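PDB 3IXL: arylmalonate decarboxylase from Bordetella bronchiseptica, which catalyses the cofactor-independent decarboxylation of 2-aryl-2-methylmalonates, releasing carbon dioxide and giving 2-arylpropionates. Local coordinates for residues 124-129 with 186-191; 73-78 with 103-108; 182-187 with 206-211. The protein carries 2 engineered substitutions. One frame throughout, in Å; residues are numbered along the deposited sequence.

Contact 1 of 3, residues 124-129 with 186-191; sequences TAYIDD and LSSGGL. Engineered in segment 186-191: Ser188 (natural residue Cys). With PAC (2-phenylacetic acid), chain C.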
loop_
_atom_site.group_PDB
_atom_site.type_symbol
_atom_site.label_atom_id
_atom_site.label_comp_id
_atom_site.label_asym_id
_atom_site.label_seq_id
_atom_site.Cartn_x
_atom_site.Cartn_y
_atom_site.Cartn_z
ATOM N N THR A 124 -6.226 10.335 -1.203
ATOM C CA THR A 124 -5.429 9.857 -0.063
ATOM C C THR A 124 -6.080 10.154 1.275
ATOM O O THR A 124 -6.998 10.980 1.366
ATOM C CB THR A 124 -4.023 10.476 -0.012
ATOM O OG1 THR A 124 -4.094 11.725 0.693
ATOM C CG2 THR A 124 -3.423 10.665 -1.411
ATOM N N ALA A 125 -5.566 9.494 2.316
ATOM C CA ALA A 125 -6.039 9.698 3.667
ATOM C C ALA A 125 -5.287 10.837 4.357
ATOM O O ALA A 125 -5.666 11.224 5.453
ATOM C CB ALA A 125 -5.880 8.414 4.469
ATOM N N TYR A 126 -4.234 11.348 3.717
ATOM C CA TYR A 126 -3.178 12.085 4.437
ATOM C C TYR A 126 -3.332 13.588 4.546
ATOM O O TYR A 126 -4.129 14.205 3.836
ATOM C CB TYR A 126 -1.823 11.860 3.767
ATOM C CG TYR A 126 -1.468 10.454 3.363
ATOM C CD1 TYR A 126 -1.125 10.167 2.042
ATOM C CD2 TYR A 126 -1.405 9.432 4.304
ATOM C CE1 TYR A 126 -0.754 8.885 1.662
ATOM C CE2 TYR A 126 -1.038 8.135 3.933
ATOM C CZ TYR A 126 -0.712 7.883 2.605
ATOM O OH TYR A 126 -0.332 6.612 2.209
ATOM N N ILE A 127 -2.515 14.161 5.435
ATOM C CA ILE A 127 -2.267 15.615 5.453
ATOM C C ILE A 127 -1.266 15.990 4.351
ATOM O O ILE A 127 -0.556 15.130 3.821
ATOM C CB ILE A 127 -1.807 16.141 6.845
ATOM C CG1 ILE A 127 -0.493 15.489 7.293
ATOM C CG2 ILE A 127 -2.917 15.918 7.883
ATOM C CD1 ILE A 127 0.131 16.139 8.554
ATOM N N ASP A 128 -1.194 17.276 4.023
ATOM C CA ASP A 128 -0.519 17.700 2.802
ATOM C C ASP A 128 0.993 17.541 2.739
ATOM O O ASP A 128 1.532 17.360 1.647
ATOM C CB ASP A 128 -0.945 19.117 2.399
ATOM C CG ASP A 128 -2.301 19.141 1.722
ATOM O OD1 ASP A 128 -2.797 18.067 1.285
ATOM O OD2 ASP A 128 -2.884 20.242 1.617
ATOM N N ASP A 129 1.682 17.571 3.877
ATOM C CA ASP A 129 3.125 17.298 3.835
ATOM C C ASP A 129 3.341 15.895 3.279
ATOM O O ASP A 129 4.230 15.679 2.456
ATOM C CB ASP A 129 3.780 17.434 5.214
ATOM C CG ASP A 129 5.302 17.228 5.177
ATOM O OD1 ASP A 129 5.938 17.486 4.135
ATOM O OD2 ASP A 129 5.849 16.819 6.217
ATOM N N LEU A 186 -5.382 5.252 -4.632
ATOM C CA LEU A 186 -6.056 5.430 -3.358
ATOM C C LEU A 186 -5.048 5.036 -2.280
ATOM O O LEU A 186 -4.765 3.851 -2.056
ATOM C CB LEU A 186 -7.328 4.579 -3.316
ATOM C CG LEU A 186 -8.194 4.546 -2.053
ATOM C CD1 LEU A 186 -8.579 5.948 -1.558
ATOM C CD2 LEU A 186 -9.445 3.736 -2.377
ATOM N N SER A 187 -4.470 6.048 -1.638
ATOM C CA SER A 187 -3.297 5.828 -0.803
ATOM C C SER A 187 -3.593 5.885 0.686
ATOM O O SER A 187 -4.208 6.832 1.188
ATOM C CB SER A 187 -2.165 6.797 -1.169
ATOM O OG SER A 187 -0.930 6.347 -0.617
ATOM N N SER A 188 -3.120 4.827 1.342
ATOM C CA SER A 188 -3.060 4.570 2.790
ATOM C C SER A 188 -3.551 3.176 3.049
ATOM O O SER A 188 -4.708 2.845 2.770
ATOM C CB SER A 188 -3.830 5.539 3.675
ATOM O OG SER A 188 -3.603 5.159 5.029
ATOM N N GLY A 189 -2.657 2.375 3.617
ATOM C CA GLY A 189 -2.952 1.007 3.991
ATOM C C GLY A 189 -3.823 0.921 5.221
ATOM O O GLY A 189 -4.134 -0.178 5.677
ATOM N N GLY A 190 -4.221 2.066 5.765
ATOM C CA GLY A 190 -5.099 2.087 6.938
ATOM C C GLY A 190 -6.562 2.137 6.562
ATOM O O GLY A 190 -7.428 1.954 7.411
ATOM N N LEU A 191 -6.822 2.371 5.284
ATOM C CA LEU A 191 -8.178 2.462 4.765
ATOM C C LEU A 191 -8.709 1.090 4.392
ATOM O O LEU A 191 -7.959 0.224 3.929
ATOM C CB LEU A 191 -8.196 3.365 3.529
ATOM C CG LEU A 191 -7.771 4.822 3.739
ATOM C CD1 LEU A 191 -7.629 5.522 2.399
ATOM C CD2 LEU A 191 -8.763 5.551 4.634
HETATM C C1 PAC C . 0.164 4.376 4.824
HETATM C C2 PAC C . -0.191 4.486 6.295
HETATM C "C1'" PAC C . -0.820 3.322 7.032
HETATM C "C2'" PAC C . -1.635 3.658 8.118
HETATM C "C3'" PAC C . -2.259 2.670 8.878
HETATM C "C4'" PAC C . -2.062 1.331 8.556
HETATM C "C5'" PAC C . -1.250 0.983 7.469
HETATM C "C6'" PAC C . -0.618 1.972 6.708
HETATM O O1 PAC C . -0.084 3.349 4.132
HETATM O O2 PAC C . 0.726 5.397 4.334
#

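Contact 2 of 3, residues 73-78 with 103-108; sequences MCTSLS and TMSTAV. Engineered in segment 73-78: Cys74 (natural residue Gly). With PAC (2-phenylacetic acid), chain C.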
loop_
_atom_site.group_PDB
_atom_site.type_symbol
_atom_site.label_atom_id
_atom_site.label_comp_id
_atom_site.label_asym_id
_atom_site.label_seq_id
_atom_site.Cartn_x
_atom_site.Cartn_y
_atom_site.Cartn_z
ATOM N N MET A 73 4.328 -3.058 5.121
ATOM C CA MET A 73 2.966 -2.721 4.715
ATOM C C MET A 73 2.538 -1.327 5.184
ATOM O O MET A 73 1.546 -1.162 5.906
ATOM C CB MET A 73 1.996 -3.808 5.174
ATOM C CG MET A 73 2.190 -5.117 4.421
ATOM S SD MET A 73 1.579 -5.090 2.720
ATOM C CE MET A 73 -0.188 -5.190 3.062
ATOM N N CYS A 74 3.307 -0.327 4.756
ATOM C CA CYS A 74 2.964 1.076 4.968
ATOM C C CYS A 74 3.513 1.873 3.804
ATOM O O CYS A 74 4.703 1.802 3.496
ATOM C CB CYS A 74 3.542 1.613 6.276
ATOM S SG CYS A 74 3.114 3.359 6.558
ATOM N N THR A 75 2.631 2.607 3.132
ATOM C CA THR A 75 3.006 3.363 1.944
ATOM C C THR A 75 3.880 4.538 2.365
ATOM O O THR A 75 5.011 4.695 1.887
ATOM C CB THR A 75 1.758 3.888 1.180
ATOM O OG1 THR A 75 0.620 3.045 1.429
ATOM C CG2 THR A 75 2.037 3.955 -0.318
ATOM N N SER A 76 3.367 5.347 3.286
ATOM C CA SER A 76 4.052 6.585 3.634
ATOM C C SER A 76 5.371 6.375 4.380
ATOM O O SER A 76 6.323 7.126 4.174
ATOM C CB SER A 76 3.108 7.567 4.340
ATOM O OG SER A 76 2.533 6.991 5.496
ATOM N N LEU A 77 5.444 5.342 5.212
ATOM C CA LEU A 77 6.701 5.019 5.888
ATOM C C LEU A 77 7.781 4.705 4.860
ATOM O O LEU A 77 8.969 4.956 5.098
ATOM C CB LEU A 77 6.497 3.818 6.811
ATOM C CG LEU A 77 7.395 3.438 7.965
ATOM C CD1 LEU A 77 7.828 4.633 8.783
ATOM C CD2 LEU A 77 6.542 2.537 8.818
ATOM N N SER A 78 7.366 4.157 3.713
ATOM C CA SER A 78 8.304 3.794 2.658
ATOM C C SER A 78 8.547 4.861 1.574
ATOM O O SER A 78 9.580 4.804 0.910
ATOM C CB SER A 78 7.971 2.422 2.052
ATOM O OG SER A 78 6.639 2.340 1.563
ATOM N N THR A 103 8.002 -3.338 -0.229
ATOM C CA THR A 103 7.309 -2.315 0.557
ATOM C C THR A 103 5.998 -1.967 -0.140
ATOM O O THR A 103 5.829 -2.211 -1.344
ATOM C CB THR A 103 8.090 -0.995 0.669
ATOM O OG1 THR A 103 8.075 -0.317 -0.596
ATOM C CG2 THR A 103 9.532 -1.203 1.165
ATOM N N MET A 104 5.081 -1.371 0.618
ATOM C CA MET A 104 3.806 -0.950 0.066
ATOM C C MET A 104 3.973 0.139 -1.004
ATOM O O MET A 104 3.155 0.232 -1.919
ATOM C CB MET A 104 2.874 -0.507 1.197
ATOM C CG MET A 104 1.451 -0.155 0.785
ATOM S SD MET A 104 0.424 0.018 2.257
ATOM C CE MET A 104 0.053 -1.694 2.603
ATOM N N SER A 105 5.025 0.950 -0.908
ATOM C CA SER A 105 5.293 1.906 -1.994
ATOM C C SER A 105 5.711 1.208 -3.284
ATOM O O SER A 105 5.256 1.578 -4.369
ATOM C CB SER A 105 6.346 2.929 -1.586
ATOM O OG SER A 105 5.794 3.874 -0.686
ATOM N N THR A 106 6.587 0.209 -3.187
ATOM C CA THR A 106 6.928 -0.587 -4.357
ATOM C C THR A 106 5.688 -1.289 -4.903
ATOM O O THR A 106 5.490 -1.375 -6.118
ATOM C CB THR A 106 8.002 -1.599 -3.997
ATOM O OG1 THR A 106 9.214 -0.884 -3.757
ATOM C CG2 THR A 106 8.212 -2.643 -5.095
ATOM N N ALA A 107 4.835 -1.769 -3.995
ATOM C CA ALA A 107 3.595 -2.425 -4.407
ATOM C C ALA A 107 2.725 -1.520 -5.266
ATOM O O ALA A 107 2.201 -1.953 -6.290
ATOM C CB ALA A 107 2.811 -2.889 -3.178
ATOM N N VAL A 108 2.551 -0.266 -4.857
ATOM C CA VAL A 108 1.661 0.593 -5.634
ATOM C C VAL A 108 2.314 1.012 -6.949
ATOM O O VAL A 108 1.622 1.131 -7.965
ATOM C CB VAL A 108 1.097 1.811 -4.844
ATOM C CG1 VAL A 108 0.311 1.355 -3.614
ATOM C CG2 VAL A 108 2.181 2.760 -4.449
HETATM C C1 PAC C . 0.164 4.376 4.824
HETATM C C2 PAC C . -0.191 4.486 6.295
HETATM C "C1'" PAC C . -0.820 3.322 7.032
HETATM C "C2'" PAC C . -1.635 3.658 8.118
HETATM C "C3'" PAC C . -2.259 2.670 8.878
HETATM C "C4'" PAC C . -2.062 1.331 8.556
HETATM C "C5'" PAC C . -1.250 0.983 7.469
HETATM C "C6'" PAC C . -0.618 1.972 6.708
HETATM O O1 PAC C . -0.084 3.349 4.132
HETATM O O2 PAC C . 0.726 5.397 4.334
#

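Contact 3 of 3, residues 182-187 with 206-211; sequences DGILLS and VPVVSS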
loop_
_atom_site.group_PDB
_atom_site.type_symbol
_atom_site.label_atom_id
_atom_site.label_comp_id
_atom_site.label_asym_id
_atom_site.label_seq_id
_atom_site.Cartn_x
_atom_site.Cartn_y
_atom_site.Cartn_z
ATOM N N ASP A 182 -5.021 8.480 -16.273
ATOM C CA ASP A 182 -5.057 7.061 -16.653
ATOM C C ASP A 182 -5.675 6.188 -15.569
ATOM O O ASP A 182 -6.165 5.102 -15.852
ATOM C CB ASP A 182 -3.647 6.523 -16.926
ATOM C CG ASP A 182 -2.939 7.228 -18.057
ATOM O OD1 ASP A 182 -3.608 7.607 -19.046
ATOM O OD2 ASP A 182 -1.700 7.372 -17.967
ATOM N N GLY A 183 -5.616 6.653 -14.326
ATOM C CA GLY A 183 -6.071 5.851 -13.198
ATOM C C GLY A 183 -5.943 6.623 -11.911
ATOM O O GLY A 183 -5.587 7.799 -11.908
ATOM N N ILE A 184 -6.245 5.936 -10.820
ATOM C CA ILE A 184 -6.321 6.560 -9.507
ATOM C C ILE A 184 -5.489 5.757 -8.515
ATOM O O ILE A 184 -5.562 4.520 -8.490
ATOM C CB ILE A 184 -7.796 6.628 -9.016
ATOM C CG1 ILE A 184 -8.652 7.441 -10.005
ATOM C CG2 ILE A 184 -7.889 7.224 -7.602
ATOM C CD1 ILE A 184 -10.147 7.180 -9.903
ATOM N N LEU A 185 -4.699 6.466 -7.713
ATOM C CA LEU A 185 -4.050 5.861 -6.557
ATOM C C LEU A 185 -4.832 6.253 -5.310
ATOM O O LEU A 185 -4.952 7.431 -4.989
ATOM C CB LEU A 185 -2.590 6.310 -6.433
ATOM C CG LEU A 185 -1.860 5.861 -5.162
ATOM C CD1 LEU A 185 -1.771 4.340 -5.087
ATOM C CD2 LEU A 185 -0.463 6.484 -5.121
ATOM N N LEU A 186 -5.382 5.252 -4.632
ATOM C CA LEU A 186 -6.056 5.430 -3.358
ATOM C C LEU A 186 -5.048 5.036 -2.280
ATOM O O LEU A 186 -4.765 3.851 -2.056
ATOM C CB LEU A 186 -7.328 4.579 -3.316
ATOM C CG LEU A 186 -8.194 4.546 -2.053
ATOM C CD1 LEU A 186 -8.579 5.948 -1.558
ATOM C CD2 LEU A 186 -9.445 3.736 -2.377
ATOM N N SER A 187 -4.470 6.048 -1.638
ATOM C CA SER A 187 -3.297 5.828 -0.803
ATOM C C SER A 187 -3.593 5.885 0.686
ATOM O O SER A 187 -4.208 6.832 1.188
ATOM C CB SER A 187 -2.165 6.797 -1.169
ATOM O OG SER A 187 -0.930 6.347 -0.617
ATOM N N VAL A 206 -11.741 3.662 -15.294
ATOM C CA VAL A 206 -10.287 3.674 -15.133
ATOM C C VAL A 206 -9.928 2.801 -13.931
ATOM O O VAL A 206 -10.762 2.597 -13.044
ATOM C CB VAL A 206 -9.709 5.110 -14.958
ATOM C CG1 VAL A 206 -10.051 6.000 -16.170
ATOM C CG2 VAL A 206 -10.205 5.757 -13.665
ATOM N N PRO A 207 -8.704 2.245 -13.923
ATOM C CA PRO A 207 -8.306 1.392 -12.805
ATOM C C PRO A 207 -7.947 2.177 -11.542
ATOM O O PRO A 207 -7.517 3.332 -11.623
ATOM C CB PRO A 207 -7.076 0.655 -13.347
ATOM C CG PRO A 207 -6.498 1.586 -14.346
ATOM C CD PRO A 207 -7.652 2.346 -14.949
ATOM N N VAL A 208 -8.132 1.524 -10.400
ATOM C CA VAL A 208 -7.726 2.040 -9.095
ATOM C C VAL A 208 -6.683 1.115 -8.485
ATOM O O VAL A 208 -6.874 -0.109 -8.433
ATOM C CB VAL A 208 -8.916 2.118 -8.109
ATOM C CG1 VAL A 208 -8.462 2.616 -6.735
ATOM C CG2 VAL A 208 -10.000 3.017 -8.666
ATOM N N VAL A 209 -5.595 1.705 -8.010
ATOM C CA VAL A 209 -4.612 0.971 -7.213
ATOM C C VAL A 209 -4.735 1.489 -5.791
ATOM O O VAL A 209 -4.603 2.690 -5.560
ATOM C CB VAL A 209 -3.175 1.141 -7.755
ATOM C CG1 VAL A 209 -2.150 0.485 -6.818
ATOM C CG2 VAL A 209 -3.058 0.514 -9.141
ATOM N N SER A 210 -5.004 0.587 -4.854
ATOM C CA SER A 210 -5.224 0.953 -3.460
ATOM C C SER A 210 -4.103 0.357 -2.619
ATOM O O SER A 210 -3.733 -0.801 -2.823
ATOM C CB SER A 210 -6.589 0.439 -2.999
ATOM O OG SER A 210 -6.814 0.762 -1.643
ATOM N N SER A 211 -3.587 1.134 -1.668
ATOM C CA SER A 211 -2.415 0.725 -0.864
ATOM C C SER A 211 -2.476 -0.692 -0.270
ATOM O O SER A 211 -1.588 -1.508 -0.526
ATOM C CB SER A 211 -2.180 1.719 0.280
ATOM O OG SER A 211 -1.675 2.941 -0.189
#

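Contact 1 of 3, residues 124-129 with 186-191
The carboxylate end of the ligand pocket forms where Tyr126 meets Ser187 at the C-terminal end of a parallel sheet. Tyr126 OH accepts a hydrogen bond from Ser187 OG at 2.9 Å and donates to O2 of 2-phenylacetic acid at 2.7 Å, so two bonds grip the phenol oxygen. Ligand O2 lies at the ring edge, near its plane, whereas Ser187 O lies over one ring face. With CG anti to the carbonyl carbon (chi1 -45°), the ring reaches back to the second segment although its backbone is already leaving.

The sheet ends just here. Thr124 and Ser187 form a parallel bridge with their CA atoms 4.6 Å apart, and Ala125 N donates to Ser187 O at 3.2 Å. Each chain then makes an ST turn, one starting at Thr124 and the other at Ser188. Thr124 OG1, which also bonds Asn131, accepts from Tyr126 N; Ser188 OG accepts from Gly190 N. Ser188 is an engineered residue, cysteine in the natural protein. It also starts a type I turn to Leu191, and this turn presents Gly189 N to ligand O1 at 2.8 Å with an almost straight N-H...O angle of 179°. Thr75 and Ser76 also bond the carboxylate.

The remaining contact is apolar. Ala125 CB rests 3.6 Å from Ser188 CB and 4.0 Å from Leu191 CD1, and Met159 of helix 156-160 touches the side chains of all three residues.

Contact 2 of 3, residues 73-78 with 103-108
Packing between the segments centres on Met104, whose side chain runs along the backbone of residues 73-75 and crosses Met73 at about a right angle. CG lies anti to the backbone N (chi1 -175°), which carries the chain out to Thr75; a bend at chi3 (-81°) then turns Met104 CE onto Met73 CE, 3.5 Å away. Midway, Met104 SD comes within 3.1 Å of Thr75 OG1, a close approach of sulfur to hydroxyl.

The direct hydrogen bonds between the segments converge on Ser78 OG. It accepts from Ser105 OG at 2.9 Å and from Ser105 N at 3.3 Å. Both serines are buried, so these bonds supply polar partners within the packed interface.

Two helix starts face each other here, each following a strand of one parallel sheet: helix 75-79 after strand 67-72 and helix 104-114 after strand 101-103. Each has a side-chain N-cap. Cys74 SG accepts from Leu77 N, and Thr103 OG1 accepts from Thr106 N at 3.0 Å while also bonding Asn86. Cys74 is engineered, the natural residue being glycine.

Ligand bonds come from the first turn of helix 75-79. Thr75 N and Thr75 OG1 both donate to O1 of 2-phenylacetic acid, the hydroxyl at 2.8 Å; chi1 of Thr75 is -26°, well off a staggered value, and Ser211 is a further partner of OG1. Ser76 N and Ser76 OG donate to O2, the latter at 2.7 Å, with Tyr48 also bonded to that hydroxyl. The N-terminal end of the helix would probably add electrostatic stabilisation of the carboxylate. Cys74 SG meanwhile lies 3.5 Å from ligand C2.

Contact 3 of 3, residues 182-187 with 206-211
Strands 183-187 and 208-210 run side by side in one direction, their axes 4.7 Å apart and inclined by 17°. Four backbone hydrogen bonds fix the register. Ile184 N donates to Pro207 O at 3.0 Å; Val209 then answers twice, its N giving to Ile184 O at 2.9 Å (N-H...O angle 167°) and its O taking from Leu186 N at 2.8 Å. Ser211 N closes the series on Leu186 O at 3.0 Å. One residue bonded to two positions across the gap is the mark of a parallel pair.

The middle is closely packed and buried on both faces. On the face of Leu185 and Val209, Leu185 CG lies anti to the backbone N (chi1 173°), and from there CD1 makes a short contact with Val209 O at 3.3 Å; Val108 of helix 104-114 covers both side chains. On the other face Ile184, Leu186 and Val208 form an apolar patch in which Leu186 CB meets Val208 CG1, while Val200 of helix 196-204 packs on Ile184 and Val208.

Toward the N-terminal ends the contact becomes more open. Asp182 and Val206 are partly exposed, and the Asp182 side chain turns away from the partner segment, with OD2 held by the backbone N atoms of Arg118 and Arg119. What remains there is mostly van der Waals contact: Pro207 CD lies 3.3 Å from Asp182 O, and the Val206 and Ile184 side chains cross at about a right angle, with Val206 CG2 4.0 Å from Ile184 CD1. At the buried opposite end Ser211 OG finds its partners in Thr75 OG1 and Ser188 N, close to the bound ligand. Strand 183-187, helix 196-204 and strand 208-210 together make a beta-alpha-beta crossover.

Going from the N terminus, contact 2 comes first, closing the loop between residues 78 and 103 on the sheet of strands 8-13, 33-37, 67-72 and 101-103. Contact 1 opens afterwards at 124 and closes at 186-191; contact 3 opens on that closing strand and closes at 206-211. Thus contact 2 stands in series with the others, while contacts 1 and 3 share Leu186 and Ser187 on strand 183-187 of the second sheet. The Ser211 hydroxyl of contact 3 reaches both other contacts. The ligand lies between contacts 1 and 2, its C2 flanked from opposite sides by the engineered Cys74 and Ser188.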